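Local coordinates for pectate lyase (Paenibacillus sp. 0602, PDB 5GT5), which cleaves the galacturonan chains of pectate by elimination, probably within the chain, and probably also partly methylated pectin, with calcium as likely cofactor, at residues Asn100-Ser106 with Asn124-Leu130; Met292-Arg298 with Val340-Gln345. The protein carries 1 engineered substitution. One frame throughout, in Å; residues are numbered along the deposited sequence.

From the N terminus, interaction 1 comes first: strand 102-106 pairs with strand 125-128, closing a loop of 17 residues that is rich in strand and holds no helix. Interaction 2 follows in series, neither enclosing nor crossing the first. It joins strand 291-293 and the start of helix 295-301 to strand 340-342, across 41 residues that include helix as well as strand. Both are parallel pairings between successive coils of the right-handed beta-helix of polysaccharide lyase family 1. The centres of interaction 1 and interaction 2 are about 31 Å apart, on opposite sides of the chain's centre. The nearest atoms of interaction 1 and interaction 2 are about 19 Å apart, and they tie different pairs of coils.

Interaction 1 (Asn100-Ser106 with Asn124-Leu130); sequences NGLTIFS and NVIIRNL
Ser106 and Asn129 hold each other by two hydrogen bonds. Ser106 OG gives a 2.7 Å hydrogen bond to Asn129 O, and Asn129 ND2 reaches Ser106 O at 3.0 Å, from above the carbonyl plane. That amide is swung across by Asn129 CG lying anti to its N (chi1 -153°), while OD1 takes the N-H of Gly432. With an alanine here, Ser106 O and Gly432 N would probably each lose a partner. Leu130 CD2 packs on Ser106 CB at 3.8 Å, and Leu130 CD1 meets Ile104 CG2 at 4.1 Å, Leu130 and Ile104 crossing near a right angle.

Backbone bonds such as Ile104 N to Ile126 O (2.8 Å) fix the parallel register behind this. On one face Thr103 lies beside Ile126, with Thr103 OG1, hydrogen-bonded to Gly19 N, 3.7 Å from Ile126 CB. At the corner before, Gly101 has backbone angles that would jam a CB against the carbonyl O of Asn100.

Such stacked coils are characteristic of the parallel beta-helix. Arg128 pairs with Asp165, Ile126 touches Trp163 of strand 160-165, Phe105 lies on strand 51-54, and Leu43 of helix 36-43 packs on Leu102 and Ile104.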
loop_
_atom_site.group_PDB
_atom_site.type_symbol
_atom_site.label_atom_id
_atom_site.label_comp_id
_atom_site.label_asym_id
_atom_site.label_seq_id
_atom_site.Cartn_x
_atom_site.Cartn_y
_atom_site.Cartn_z
ATOM N N ASN A 100 -5.445 -9.803 -2.616
ATOM C CA ASN A 100 -5.625 -8.370 -2.784
ATOM C C ASN A 100 -7.091 -8.011 -2.822
ATOM O O ASN A 100 -7.787 -8.236 -3.820
ATOM C CB ASN A 100 -4.979 -7.826 -4.042
ATOM C CG ASN A 100 -5.161 -6.309 -4.154
ATOM O OD1 ASN A 100 -5.142 -5.593 -3.165
ATOM N ND2 ASN A 100 -5.472 -5.848 -5.353
ATOM N N GLY A 101 -7.580 -7.503 -1.709
ATOM C CA GLY A 101 -8.956 -7.086 -1.631
ATOM C C GLY A 101 -9.812 -8.242 -1.184
ATOM O O GLY A 101 -10.400 -8.951 -2.001
ATOM N N LEU A 102 -9.903 -8.432 0.121
ATOM C CA LEU A 102 -10.602 -9.575 0.692
ATOM C C LEU A 102 -11.308 -9.131 1.951
ATOM O O LEU A 102 -10.708 -8.451 2.778
ATOM C CB LEU A 102 -9.586 -10.678 1.011
ATOM C CG LEU A 102 -10.095 -11.858 1.845
ATOM C CD1 LEU A 102 -11.098 -12.720 1.075
ATOM C CD2 LEU A 102 -8.912 -12.703 2.324
ATOM N N THR A 103 -12.568 -9.510 2.116
ATOM C CA THR A 103 -13.300 -9.302 3.363
ATOM C C THR A 103 -13.735 -10.629 3.952
ATOM O O THR A 103 -14.380 -11.459 3.266
ATOM C CB THR A 103 -14.540 -8.428 3.138
ATOM O OG1 THR A 103 -14.092 -7.158 2.649
ATOM C CG2 THR A 103 -15.335 -8.203 4.450
ATOM N N ILE A 104 -13.416 -10.825 5.231
ATOM C CA ILE A 104 -13.866 -12.003 5.981
ATOM C C ILE A 104 -14.730 -11.512 7.123
ATOM O O ILE A 104 -14.299 -10.658 7.889
ATOM C CB ILE A 104 -12.641 -12.832 6.529
ATOM C CG1 ILE A 104 -11.623 -13.115 5.413
ATOM C CG2 ILE A 104 -13.127 -14.083 7.236
ATOM C CD1 ILE A 104 -10.293 -13.739 5.925
ATOM N N PHE A 105 -15.938 -12.029 7.273
ATOM C CA PHE A 105 -16.832 -11.533 8.296
ATOM C C PHE A 105 -17.840 -12.597 8.671
ATOM O O PHE A 105 -17.915 -13.645 8.008
ATOM C CB PHE A 105 -17.558 -10.246 7.829
ATOM C CG PHE A 105 -18.778 -10.502 6.964
ATOM C CD1 PHE A 105 -18.626 -10.894 5.625
ATOM C CD2 PHE A 105 -20.049 -10.331 7.485
ATOM C CE1 PHE A 105 -19.749 -11.142 4.838
ATOM C CE2 PHE A 105 -21.178 -10.569 6.692
ATOM C CZ PHE A 105 -21.017 -10.978 5.378
ATOM N N SER A 106 -18.598 -12.328 9.740
ATOM C CA SER A 106 -19.840 -13.090 9.973
ATOM C C SER A 106 -20.965 -12.142 10.296
ATOM O O SER A 106 -20.742 -11.007 10.719
ATOM C CB SER A 106 -19.671 -14.117 11.092
ATOM O OG SER A 106 -19.759 -13.496 12.386
ATOM N N ASN A 124 -5.203 -4.936 1.411
ATOM C CA ASN A 124 -6.603 -4.560 1.510
ATOM C C ASN A 124 -7.478 -5.710 2.017
ATOM O O ASN A 124 -8.381 -6.219 1.343
ATOM C CB ASN A 124 -7.066 -4.010 0.163
ATOM C CG ASN A 124 -6.358 -2.734 -0.170
ATOM O OD1 ASN A 124 -6.162 -1.889 0.694
ATOM N ND2 ASN A 124 -5.846 -2.655 -1.394
ATOM N N VAL A 125 -7.182 -6.115 3.243
ATOM C CA VAL A 125 -7.895 -7.184 3.930
ATOM C C VAL A 125 -8.758 -6.587 5.028
ATOM O O VAL A 125 -8.260 -5.746 5.808
ATOM C CB VAL A 125 -6.898 -8.208 4.528
ATOM C CG1 VAL A 125 -7.651 -9.267 5.380
ATOM C CG2 VAL A 125 -6.061 -8.871 3.403
ATOM N N ILE A 126 -10.017 -7.000 5.089
ATOM C CA ILE A 126 -10.947 -6.563 6.132
ATOM C C ILE A 126 -11.427 -7.821 6.863
ATOM O O ILE A 126 -11.828 -8.808 6.220
ATOM C CB ILE A 126 -12.144 -5.792 5.535
ATOM C CG1 ILE A 126 -11.656 -4.499 4.876
ATOM C CG2 ILE A 126 -13.238 -5.579 6.594
ATOM C CD1 ILE A 126 -12.794 -3.652 4.285
ATOM N N ILE A 127 -11.357 -7.794 8.194
ATOM C CA ILE A 127 -11.800 -8.900 9.059
ATOM C C ILE A 127 -12.753 -8.312 10.092
ATOM O O ILE A 127 -12.346 -7.474 10.910
ATOM C CB ILE A 127 -10.628 -9.595 9.739
ATOM C CG1 ILE A 127 -9.681 -10.172 8.683
ATOM C CG2 ILE A 127 -11.151 -10.668 10.711
ATOM C CD1 ILE A 127 -8.324 -10.634 9.235
ATOM N N ARG A 128 -14.032 -8.710 10.053
ATOM C CA ARG A 128 -15.022 -8.071 10.933
ATOM C C ARG A 128 -16.023 -9.015 11.564
ATOM O O ARG A 128 -16.457 -10.033 10.973
ATOM C CB ARG A 128 -15.794 -6.964 10.183
ATOM C CG ARG A 128 -14.892 -5.809 9.758
ATOM C CD ARG A 128 -15.684 -4.793 8.952
ATOM N NE ARG A 128 -16.391 -3.827 9.796
ATOM C CZ ARG A 128 -17.228 -2.905 9.324
ATOM N NH1 ARG A 128 -17.536 -2.888 8.023
ATOM N NH2 ARG A 128 -17.767 -2.007 10.150
ATOM N N ASN A 129 -16.438 -8.640 12.782
ATOM C CA ASN A 129 -17.531 -9.329 13.496
ATOM C C ASN A 129 -17.284 -10.807 13.735
ATOM O O ASN A 129 -18.196 -11.651 13.561
ATOM C CB ASN A 129 -18.882 -9.110 12.797
ATOM C CG ASN A 129 -20.023 -9.201 13.763
ATOM O OD1 ASN A 129 -19.867 -8.849 14.936
ATOM N ND2 ASN A 129 -21.176 -9.641 13.299
ATOM N N LEU A 130 -16.054 -11.129 14.129
ATOM C CA LEU A 130 -15.674 -12.488 14.492
ATOM C C LEU A 130 -15.103 -12.512 15.892
ATOM O O LEU A 130 -14.422 -11.554 16.326
ATOM C CB LEU A 130 -14.642 -13.031 13.531
ATOM C CG LEU A 130 -15.207 -13.209 12.137
ATOM C CD1 LEU A 130 -14.055 -13.348 11.181
ATOM C CD2 LEU A 130 -16.065 -14.468 12.127
#

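Interaction 2 (Met292-Arg298 with Val340-Gln345); sequences MDATDAR and VIKDVQ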
loop_
_atom_site.group_PDB
_atom_site.type_symbol
_atom_site.label_atom_id
_atom_site.label_comp_id
_atom_site.label_asym_id
_atom_site.label_seq_id
_atom_site.Cartn_x
_atom_site.Cartn_y
_atom_site.Cartn_z
ATOM N N MET A 292 -7.799 0.716 28.619
ATOM C CA MET A 292 -6.975 -0.359 29.169
ATOM C C MET A 292 -7.461 -0.509 30.595
ATOM O O MET A 292 -7.159 0.341 31.432
ATOM C CB MET A 292 -5.490 0.013 29.208
ATOM C CG MET A 292 -4.889 0.491 27.877
ATOM S SD MET A 292 -3.168 0.985 28.206
ATOM C CE MET A 292 -2.810 1.975 26.759
ATOM N N ASP A 293 -8.238 -1.541 30.878
ATOM C CA ASP A 293 -8.827 -1.753 32.201
ATOM C C ASP A 293 -8.320 -3.070 32.743
ATOM O O ASP A 293 -8.817 -4.147 32.358
ATOM C CB ASP A 293 -10.349 -1.767 32.097
ATOM C CG ASP A 293 -11.017 -1.857 33.432
ATOM O OD1 ASP A 293 -10.384 -2.279 34.409
ATOM O OD2 ASP A 293 -12.204 -1.498 33.511
ATOM N N ALA A 294 -7.354 -2.991 33.654
ATOM C CA ALA A 294 -6.687 -4.172 34.214
ATOM C C ALA A 294 -7.139 -4.398 35.666
ATOM O O ALA A 294 -6.400 -4.969 36.462
ATOM C CB ALA A 294 -5.139 -4.009 34.149
ATOM N N THR A 295 -8.363 -3.989 35.989
ATOM C CA THR A 295 -8.902 -4.115 37.360
ATOM C C THR A 295 -8.752 -5.514 37.944
ATOM O O THR A 295 -8.272 -5.684 39.077
ATOM C CB THR A 295 -10.393 -3.735 37.386
ATOM O OG1 THR A 295 -10.544 -2.349 37.048
ATOM C CG2 THR A 295 -11.005 -3.984 38.801
ATOM N N ASP A 296 -9.167 -6.521 37.190
ATOM C CA ASP A 296 -9.123 -7.884 37.703
ATOM C C ASP A 296 -7.709 -8.425 37.807
ATOM O O ASP A 296 -7.368 -9.170 38.735
ATOM C CB ASP A 296 -9.991 -8.790 36.852
ATOM C CG ASP A 296 -11.364 -8.215 36.611
ATOM O OD1 ASP A 296 -12.068 -7.959 37.598
ATOM O OD2 ASP A 296 -11.730 -7.997 35.429
ATOM N N ALA A 297 -6.847 -8.045 36.882
ATOM C CA ALA A 297 -5.452 -8.438 37.012
ATOM C C ALA A 297 -4.803 -7.837 38.266
ATOM O O ALA A 297 -4.043 -8.517 38.980
ATOM C CB ALA A 297 -4.681 -8.038 35.770
ATOM N N ARG A 298 -5.123 -6.574 38.533
ATOM C CA ARG A 298 -4.580 -5.862 39.703
ATOM C C ARG A 298 -5.054 -6.576 40.978
ATOM O O ARG A 298 -4.265 -6.803 41.915
ATOM C CB ARG A 298 -5.044 -4.392 39.672
ATOM C CG ARG A 298 -4.436 -3.506 40.778
ATOM C CD ARG A 298 -3.013 -3.281 40.508
ATOM N NE ARG A 298 -2.404 -2.275 41.381
ATOM C CZ ARG A 298 -1.101 -2.035 41.357
ATOM N NH1 ARG A 298 -0.320 -2.734 40.548
ATOM N NH2 ARG A 298 -0.564 -1.120 42.166
ATOM N N VAL A 340 -8.905 5.875 28.415
ATOM C CA VAL A 340 -9.132 5.566 29.825
ATOM C C VAL A 340 -8.223 4.409 30.223
ATOM O O VAL A 340 -8.213 3.364 29.553
ATOM C CB VAL A 340 -10.604 5.145 30.034
ATOM C CG1 VAL A 340 -10.819 4.738 31.486
ATOM C CG2 VAL A 340 -11.548 6.282 29.608
ATOM N N ILE A 341 -7.447 4.592 31.292
ATOM C CA ILE A 341 -6.513 3.577 31.775
ATOM C C ILE A 341 -6.789 3.363 33.248
ATOM O O ILE A 341 -6.763 4.322 34.042
ATOM C CB ILE A 341 -5.051 4.028 31.557
ATOM C CG1 ILE A 341 -4.811 4.222 30.044
ATOM C CG2 ILE A 341 -4.060 3.008 32.100
ATOM C CD1 ILE A 341 -3.421 4.719 29.700
ATOM N N LYS A 342 -7.054 2.124 33.612
ATOM C CA LYS A 342 -7.381 1.772 34.978
ATOM C C LYS A 342 -6.560 0.605 35.468
ATOM O O LYS A 342 -6.564 -0.475 34.846
ATOM C CB LYS A 342 -8.879 1.457 35.105
ATOM C CG LYS A 342 -9.301 1.202 36.556
ATOM C CD LYS A 342 -10.797 1.050 36.685
ATOM C CE LYS A 342 -11.165 0.952 38.156
ATOM N NZ LYS A 342 -10.675 -0.311 38.743
ATOM N N ASP A 343 -5.877 0.832 36.592
ATOM C CA ASP A 343 -5.168 -0.206 37.326
ATOM C C ASP A 343 -4.031 -0.835 36.529
ATOM O O ASP A 343 -3.692 -2.000 36.700
ATOM C CB ASP A 343 -6.150 -1.228 37.895
ATOM C CG ASP A 343 -6.863 -0.703 39.139
ATOM O OD1 ASP A 343 -6.375 0.297 39.711
ATOM O OD2 ASP A 343 -7.886 -1.301 39.560
ATOM N N VAL A 344 -3.414 -0.007 35.700
ATOM C CA VAL A 344 -2.172 -0.344 35.009
ATOM C C VAL A 344 -1.058 0.443 35.685
ATOM O O VAL A 344 -1.083 1.678 35.691
ATOM C CB VAL A 344 -2.249 0.021 33.509
ATOM C CG1 VAL A 344 -0.894 -0.206 32.844
ATOM C CG2 VAL A 344 -3.355 -0.810 32.802
ATOM N N GLN A 345 -0.098 -0.257 36.275
ATOM C CA GLN A 345 0.927 0.414 37.082
ATOM C C GLN A 345 1.920 1.230 36.244
ATOM O O GLN A 345 2.388 2.299 36.674
ATOM C CB GLN A 345 1.665 -0.609 37.939
ATOM C CG GLN A 345 2.662 0.078 38.931
ATOM C CD GLN A 345 3.162 -0.857 40.009
ATOM O OE1 GLN A 345 2.634 -1.950 40.201
ATOM N NE2 GLN A 345 4.176 -0.416 40.741
#
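Thr295 OG1 stands between Lys342 and Asp293. It accepts a hydrogen bond from Lys342 NZ at 2.7 Å and donates one to Asp293 OD1 at 2.6 Å, using the syn lone pair of that carboxylate oxygen. The same OD1 also receives Thr295 N at 3.1 Å, an Asx turn that leads the chain from strand into helix 295-301. The lysine chain runs extended until it bends at its last torsion (chi4 -68°), which brings NZ to Thr295 and also to Asp343 OD2, a salt bridge of 3.1 Å approached from above the carboxylate plane. Asp343 OD1 takes the backbone N-H of Asp374.

Beneath this network the strands pair in parallel, as successive coils of the pectate lyase beta-helix do: Met292 N bonds to Val340 O, Lys342 N to Met292 O, and Ala294 N to Lys342 O. On the face of Met292 and Ile341 the two side chains run alongside, Met292 SD 4.0 Å from Ile341 CD1.

Past the strand ends, Arg298 lays its CB against Asp343 CB at 3.8 Å. Its NH1 gives a nearly straight bond (170°) to Gln345 OE1, 3.1 Å away in the guanidinium plane, although the glutamine amide stands almost perpendicular to that plane. NH2 forms a salt bridge with Asp374, whose carboxylate and backbone N-H thus serve Arg298 and Asp343 respectively.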